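Local coordinates for protein aminotransferase class-III (Sphaerobacter thermophilus DSM 20745, PDB 6K8H) that belongs to the class-III aminotransferases, a family of the pyridoxal-phosphate aminotransferase clan, and binds (5-hydroxy-4,6-dimethylpyridin-3-yl)methyl dihydrogen phosphate in this structure, at residues B[149-154]-B[194-199]; B[161-166]-B[177-182]. All blocks are in the same frame, centred on the assembly; numbering follows the deposited sequence.

Interaction 1 of 2, residues B[149-154]-B[194-199]; sequences KFDGCY and VVVLPF. With PLR ((5-hydroxy-4,6-dimethylpyridin-3-yl)methyl dihydrogen phosphate), chain D.
The ring of Phe-150 is sandwiched between two side chains of 194-199: Leu-197 covers one face and Phe-199 meets the other. Leu-197 CB lies 3.9 Å from the centroid of the Phe-150 ring in a CH-pi contact, and Leu-197 CD1 reaches the rim near CZ. On the opposite face Phe-199 presents its edge, CD1 standing 4.0 Å from Phe-150 CG in a T-shaped pair with planes 87° apart. A chi1 of -70° sets Phe-150 CG opposite the carbonyl carbon and slots the ring between Leu-197 and Phe-199. The backbones pair as parallel strands: Lys-149 N donates to Val-195 O, Leu-197 N to Lys-149 O (2.8 Å), and Asp-151 N to Leu-197 O. Beyond them, a water accepts from Phe-199 N and donates to Asp-151 O, bridging the diverging chains. Lys-149 CG packs on Val-194 CG1, while its bent chain brings NZ to Cys-153 O, 2.8 Å away, as well as to Val-163 O and Ala-161 O. Within this chain, 194-197 is an edge strand of the mixed seven-stranded sheet, next to 146-150; helix 202-211 covers the face holding Phe-150 and Leu-197, both touching its Thr-205, with Val-219 of strand 216-221 beside them.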
loop_
_atom_site.group_PDB
_atom_site.type_symbol
_atom_site.label_atom_id
_atom_site.label_comp_id
_atom_site.label_asym_id
_atom_site.label_seq_id
_atom_site.Cartn_x
_atom_site.Cartn_y
_atom_site.Cartn_z
ATOM N N LYS B 149 6.228 -10.528 17.629
ATOM C CA LYS B 149 4.778 -10.390 17.456
ATOM C C LYS B 149 4.108 -11.563 18.151
ATOM O O LYS B 149 4.778 -12.462 18.653
ATOM C CB LYS B 149 4.379 -10.335 15.981
ATOM C CG LYS B 149 4.781 -11.578 15.206
ATOM C CD LYS B 149 4.016 -11.635 13.912
ATOM C CE LYS B 149 2.572 -11.997 14.152
ATOM N NZ LYS B 149 1.906 -12.390 12.880
ATOM N N PHE B 150 2.777 -11.573 18.168
ATOM C CA PHE B 150 2.025 -12.560 18.931
ATOM C C PHE B 150 1.412 -13.624 18.022
ATOM O O PHE B 150 0.887 -13.319 16.948
ATOM C CB PHE B 150 0.961 -11.864 19.792
ATOM C CG PHE B 150 1.564 -11.078 20.927
ATOM C CD1 PHE B 150 2.040 -9.790 20.728
ATOM C CD2 PHE B 150 1.748 -11.669 22.170
ATOM C CE1 PHE B 150 2.649 -9.079 21.765
ATOM C CE2 PHE B 150 2.346 -10.966 23.212
ATOM C CZ PHE B 150 2.794 -9.665 23.008
ATOM N N ASP B 151 1.496 -14.872 18.479
ATOM C CA ASP B 151 1.012 -16.036 17.742
ATOM C C ASP B 151 -0.448 -15.880 17.325
ATOM O O ASP B 151 -1.299 -15.456 18.116
ATOM C CB ASP B 151 1.178 -17.272 18.622
ATOM C CG ASP B 151 1.113 -18.557 17.842
ATOM O OD1 ASP B 151 1.447 -18.546 16.644
ATOM O OD2 ASP B 151 0.751 -19.594 18.426
ATOM N N GLY B 152 -0.736 -16.214 16.070
ATOM C CA GLY B 152 -2.102 -16.219 15.580
ATOM C C GLY B 152 -2.677 -14.865 15.237
ATOM O O GLY B 152 -3.889 -14.764 15.000
ATOM N N CYS B 153 -1.859 -13.824 15.159
ATOM C CA CYS B 153 -2.366 -12.480 14.948
ATOM C C CYS B 153 -2.000 -11.956 13.565
ATOM O O CYS B 153 -0.886 -12.175 13.069
ATOM C CB CYS B 153 -1.805 -11.516 15.994
ATOM S SG CYS B 153 -2.406 -11.751 17.674
ATOM N N TYR B 154 -2.928 -11.216 12.977
ATOM C CA TYR B 154 -2.820 -10.738 11.603
ATOM C C TYR B 154 -2.399 -9.274 11.580
ATOM O O TYR B 154 -2.944 -8.455 12.325
ATOM C CB TYR B 154 -4.159 -10.912 10.879
ATOM C CG TYR B 154 -4.149 -10.381 9.463
ATOM C CD1 TYR B 154 -3.554 -11.100 8.441
ATOM C CD2 TYR B 154 -4.724 -9.151 9.155
ATOM C CE1 TYR B 154 -3.539 -10.616 7.132
ATOM C CE2 TYR B 154 -4.714 -8.661 7.857
ATOM C CZ TYR B 154 -4.115 -9.397 6.856
ATOM O OH TYR B 154 -4.119 -8.917 5.570
ATOM N N VAL B 194 11.887 -13.481 13.587
ATOM C CA VAL B 194 10.644 -13.095 14.259
ATOM C C VAL B 194 10.494 -13.933 15.525
ATOM O O VAL B 194 10.540 -15.167 15.467
ATOM C CB VAL B 194 9.410 -13.240 13.345
ATOM C CG1 VAL B 194 8.144 -12.817 14.092
ATOM C CG2 VAL B 194 9.586 -12.396 12.104
ATOM N N VAL B 195 10.375 -13.259 16.667
ATOM C CA VAL B 195 10.128 -13.901 17.957
ATOM C C VAL B 195 8.620 -13.913 18.193
ATOM O O VAL B 195 7.999 -12.847 18.293
ATOM C CB VAL B 195 10.856 -13.160 19.096
ATOM C CG1 VAL B 195 10.513 -13.784 20.470
ATOM C CG2 VAL B 195 12.364 -13.141 18.879
ATOM N N VAL B 196 8.034 -15.106 18.309
ATOM C CA VAL B 196 6.581 -15.267 18.421
ATOM C C VAL B 196 6.213 -15.482 19.886
ATOM O O VAL B 196 6.620 -16.473 20.503
ATOM C CB VAL B 196 6.072 -16.429 17.550
ATOM C CG1 VAL B 196 4.553 -16.448 17.560
ATOM C CG2 VAL B 196 6.580 -16.290 16.105
ATOM N N LEU B 197 5.422 -14.557 20.438
ATOM C CA LEU B 197 5.020 -14.448 21.830
ATOM C C LEU B 197 3.601 -14.964 22.030
ATOM O O LEU B 197 2.798 -15.003 21.093
ATOM C CB LEU B 197 5.098 -12.990 22.305
ATOM C CG LEU B 197 6.364 -12.198 21.959
ATOM C CD1 LEU B 197 6.143 -10.721 22.209
ATOM C CD2 LEU B 197 7.533 -12.707 22.769
ATOM N N PRO B 198 3.261 -15.381 23.255
ATOM C CA PRO B 198 1.878 -15.808 23.543
ATOM C C PRO B 198 0.978 -14.675 24.030
ATOM O O PRO B 198 1.232 -14.091 25.096
ATOM C CB PRO B 198 2.066 -16.874 24.631
ATOM C CG PRO B 198 3.346 -16.473 25.342
ATOM C CD PRO B 198 4.205 -15.727 24.332
ATOM N N PHE B 199 -0.086 -14.364 23.276
ATOM C CA PHE B 199 -0.957 -13.249 23.646
ATOM C C PHE B 199 -1.621 -13.526 24.995
ATOM O O PHE B 199 -2.059 -14.646 25.270
ATOM C CB PHE B 199 -2.007 -13.011 22.550
ATOM C CG PHE B 199 -2.749 -11.694 22.664
ATOM C CD1 PHE B 199 -2.179 -10.510 22.203
ATOM C CD2 PHE B 199 -4.015 -11.642 23.227
ATOM C CE1 PHE B 199 -2.862 -9.298 22.284
ATOM C CE2 PHE B 199 -4.695 -10.429 23.319
ATOM C CZ PHE B 199 -4.111 -9.256 22.848
HETATM N N1 PLR D . -3.469 -4.721 10.885
HETATM C C2 PLR D . -4.683 -5.119 11.248
HETATM C C2A PLR D . -4.969 -5.356 12.694
HETATM C C3 PLR D . -5.686 -5.294 10.284
HETATM O O3 PLR D . -6.909 -5.689 10.690
HETATM C C4 PLR D . -5.395 -5.055 8.926
HETATM C C4A PLR D . -6.437 -5.227 7.912
HETATM C C5 PLR D . -4.109 -4.628 8.580
HETATM C C6 PLR D . -3.189 -4.497 9.585
HETATM C C5A PLR D . -3.719 -4.378 7.148
HETATM O O4P PLR D . -4.333 -3.204 6.535
HETATM P P PLR D . -4.538 -3.165 4.940
HETATM O O1P PLR D . -3.187 -3.441 4.364
HETATM O O2P PLR D . -5.513 -4.239 4.622
HETATM O O3P PLR D . -5.055 -1.803 4.608
HETATM O O HOH W 1 -0.839 -15.410 20.809
#

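Interaction 2 of 2, residues B[161-166]-B[177-182]; sequences AEVSTQ and PVATPY
Ser-164 joins the two segments through both its backbone and its hydroxyl. Its N donates to Thr-180 O at 2.8 Å, in the carbonyl plane, and its OG donates to Val-178 O at 2.7 Å, on a lone pair of that oxygen. Ser-164 OG is anti to the carbonyl carbon (chi1 -67°), which places the hydroxyl against the 177-182 backbone. Val-178 O also receives Thr-180 OG1, at 3.2 Å and from above the carbonyl plane. Within 161-166, a type II turn from Glu-162 to Thr-165 is closed by Thr-165 N, and Thr-165 OG1 adds a 2.6 Å bond to the same Glu-162 O; both donors approach that oxygen on one side of its carbonyl plane. This double grip holds the threonine over the Tyr-182 ring, where CB makes a CH-pi contact 3.8 Å from the centroid, 14° off the normal, and CG2 lies near Tyr-182 CE1 and CZ. Glu-162 approaches the ring at its edge: OE1 is 3.5 Å from Tyr-182 CD2, the carboxylate and ring planes 77° apart. Val-163 CG1 meets Ala-179 CB 4.0 Å away. Tyr-182 also packs on Pro-313 of the second subunit. Ser-164 thus bonds the turn after helix 159-162 to loop 177-182, Tyr-182 supplies most of the side-chain packing, and the Glu-162 carboxylate, salt-bridged through OE2 to Lys-136 of the second subunit, ties this turn across the dimer interface.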
loop_
_atom_site.group_PDB
_atom_site.type_symbol
_atom_site.label_atom_id
_atom_site.label_comp_id
_atom_site.label_asym_id
_atom_site.label_seq_id
_atom_site.Cartn_x
_atom_site.Cartn_y
_atom_site.Cartn_z
ATOM N N ALA B 161 5.829 -9.223 9.437
ATOM C CA ALA B 161 4.633 -9.044 10.254
ATOM C C ALA B 161 3.661 -10.212 10.150
ATOM O O ALA B 161 2.829 -10.395 11.046
ATOM C CB ALA B 161 3.925 -7.747 9.857
ATOM N N GLU B 162 3.752 -11.021 9.098
ATOM C CA GLU B 162 2.777 -12.078 8.901
ATOM C C GLU B 162 3.233 -13.442 9.422
ATOM O O GLU B 162 2.428 -14.388 9.403
ATOM C CB GLU B 162 2.406 -12.167 7.416
ATOM C CG GLU B 162 3.510 -12.702 6.551
ATOM C CD GLU B 162 3.099 -12.859 5.103
ATOM O OE1 GLU B 162 1.974 -12.446 4.749
ATOM O OE2 GLU B 162 3.908 -13.386 4.314
ATOM N N VAL B 163 4.467 -13.566 9.929
ATOM C CA VAL B 163 4.920 -14.847 10.476
ATOM C C VAL B 163 3.960 -15.297 11.572
ATOM O O VAL B 163 3.561 -14.503 12.427
ATOM C CB VAL B 163 6.363 -14.727 11.001
ATOM C CG1 VAL B 163 6.698 -15.896 11.933
ATOM C CG2 VAL B 163 7.355 -14.678 9.856
ATOM N N SER B 164 3.539 -16.566 11.518
ATOM C CA SER B 164 2.629 -17.147 12.510
ATOM C C SER B 164 1.264 -16.453 12.539
ATOM O O SER B 164 0.601 -16.428 13.580
ATOM C CB SER B 164 3.247 -17.166 13.917
ATOM O OG SER B 164 4.352 -18.048 13.977
ATOM N N THR B 165 0.815 -15.878 11.415
ATOM C CA THR B 165 -0.550 -15.349 11.377
ATOM C C THR B 165 -1.558 -16.453 11.693
ATOM O O THR B 165 -2.547 -16.228 12.398
ATOM C CB THR B 165 -0.862 -14.733 10.013
ATOM O OG1 THR B 165 -0.044 -13.581 9.798
ATOM C CG2 THR B 165 -2.333 -14.322 9.949
ATOM N N GLN B 166 -1.308 -17.652 11.190
ATOM C CA GLN B 166 -2.007 -18.852 11.626
ATOM C C GLN B 166 -1.050 -19.641 12.511
ATOM O O GLN B 166 0.014 -20.072 12.051
ATOM C CB GLN B 166 -2.478 -19.682 10.428
ATOM C CG GLN B 166 -2.701 -21.135 10.760
ATOM C CD GLN B 166 -3.711 -21.792 9.857
ATOM O OE1 GLN B 166 -4.374 -21.124 9.059
ATOM N NE2 GLN B 166 -3.838 -23.113 9.975
ATOM N N PRO B 177 5.503 -20.515 21.505
ATOM C CA PRO B 177 4.905 -20.639 20.172
ATOM C C PRO B 177 5.975 -20.832 19.105
ATOM O O PRO B 177 7.145 -20.495 19.295
ATOM C CB PRO B 177 4.152 -19.312 19.991
ATOM C CG PRO B 177 3.913 -18.818 21.383
ATOM C CD PRO B 177 5.144 -19.236 22.141
ATOM N N VAL B 178 5.552 -21.399 17.965
ATOM C CA VAL B 178 6.418 -21.715 16.829
ATOM C C VAL B 178 6.313 -20.612 15.783
ATOM O O VAL B 178 5.210 -20.131 15.485
ATOM C CB VAL B 178 6.037 -23.078 16.206
ATOM C CG1 VAL B 178 6.787 -23.314 14.888
ATOM C CG2 VAL B 178 6.297 -24.219 17.176
ATOM N N ALA B 179 7.458 -20.261 15.194
ATOM C CA ALA B 179 7.466 -19.281 14.092
ATOM C C ALA B 179 7.093 -20.102 12.858
ATOM O O ALA B 179 7.918 -20.898 12.406
ATOM C CB ALA B 179 8.833 -18.663 13.954
ATOM N N THR B 180 5.883 -19.900 12.349
ATOM C CA THR B 180 5.372 -20.743 11.245
ATOM C C THR B 180 5.128 -19.893 10.001
ATOM O O THR B 180 4.664 -18.748 10.129
ATOM C CB THR B 180 4.087 -21.468 11.658
ATOM O OG1 THR B 180 4.180 -21.835 13.033
ATOM C CG2 THR B 180 3.834 -22.711 10.839
ATOM N N PRO B 181 5.380 -20.433 8.798
ATOM C CA PRO B 181 5.168 -19.654 7.573
ATOM C C PRO B 181 3.692 -19.429 7.299
ATOM O O PRO B 181 2.865 -20.333 7.429
ATOM C CB PRO B 181 5.799 -20.525 6.484
ATOM C CG PRO B 181 5.707 -21.901 7.012
ATOM C CD PRO B 181 5.840 -21.801 8.512
ATOM N N TYR B 182 3.377 -18.218 6.864
ATOM C CA TYR B 182 2.038 -17.895 6.393
ATOM C C TYR B 182 1.948 -17.889 4.873
ATOM O O TYR B 182 0.859 -18.088 4.328
ATOM C CB TYR B 182 1.606 -16.523 6.948
ATOM C CG TYR B 182 0.171 -16.134 6.647
ATOM C CD1 TYR B 182 -0.886 -16.954 7.028
ATOM C CD2 TYR B 182 -0.122 -14.939 6.000
ATOM C CE1 TYR B 182 -2.195 -16.605 6.755
ATOM C CE2 TYR B 182 -1.423 -14.586 5.720
ATOM C CZ TYR B 182 -2.456 -15.425 6.102
ATOM O OH TYR B 182 -3.753 -15.082 5.828
HETATM O O HOH W 2 1.155 -18.688 9.685
#

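Overall arrangement
Interaction 2 is nested along the chain within the loop closed by interaction 1, and their centres lie about 7 Å apart. They meet directly: Lys-149 NZ is 2.7 Å from Val-163 O and Gly-152 N is 2.8 Å from Ser-164 O, both probable hydrogen bonds, while Pro-177 CD packs 3.5 Å from Val-196 O. The turn after helix 159-162 and loop 177-182 therefore lie against the parallel strands 146-150 and 194-197 of the mixed sheet. Past the end of strand 146-150, the chain runs to the ligand pocket, where the edge of the Tyr-154 ring faces the PLR molecule, CE2 being 3.8 Å from PLR C4A. Interaction 2 is more remote, the Thr-165 side chain lying about 10 Å from a bound PLR.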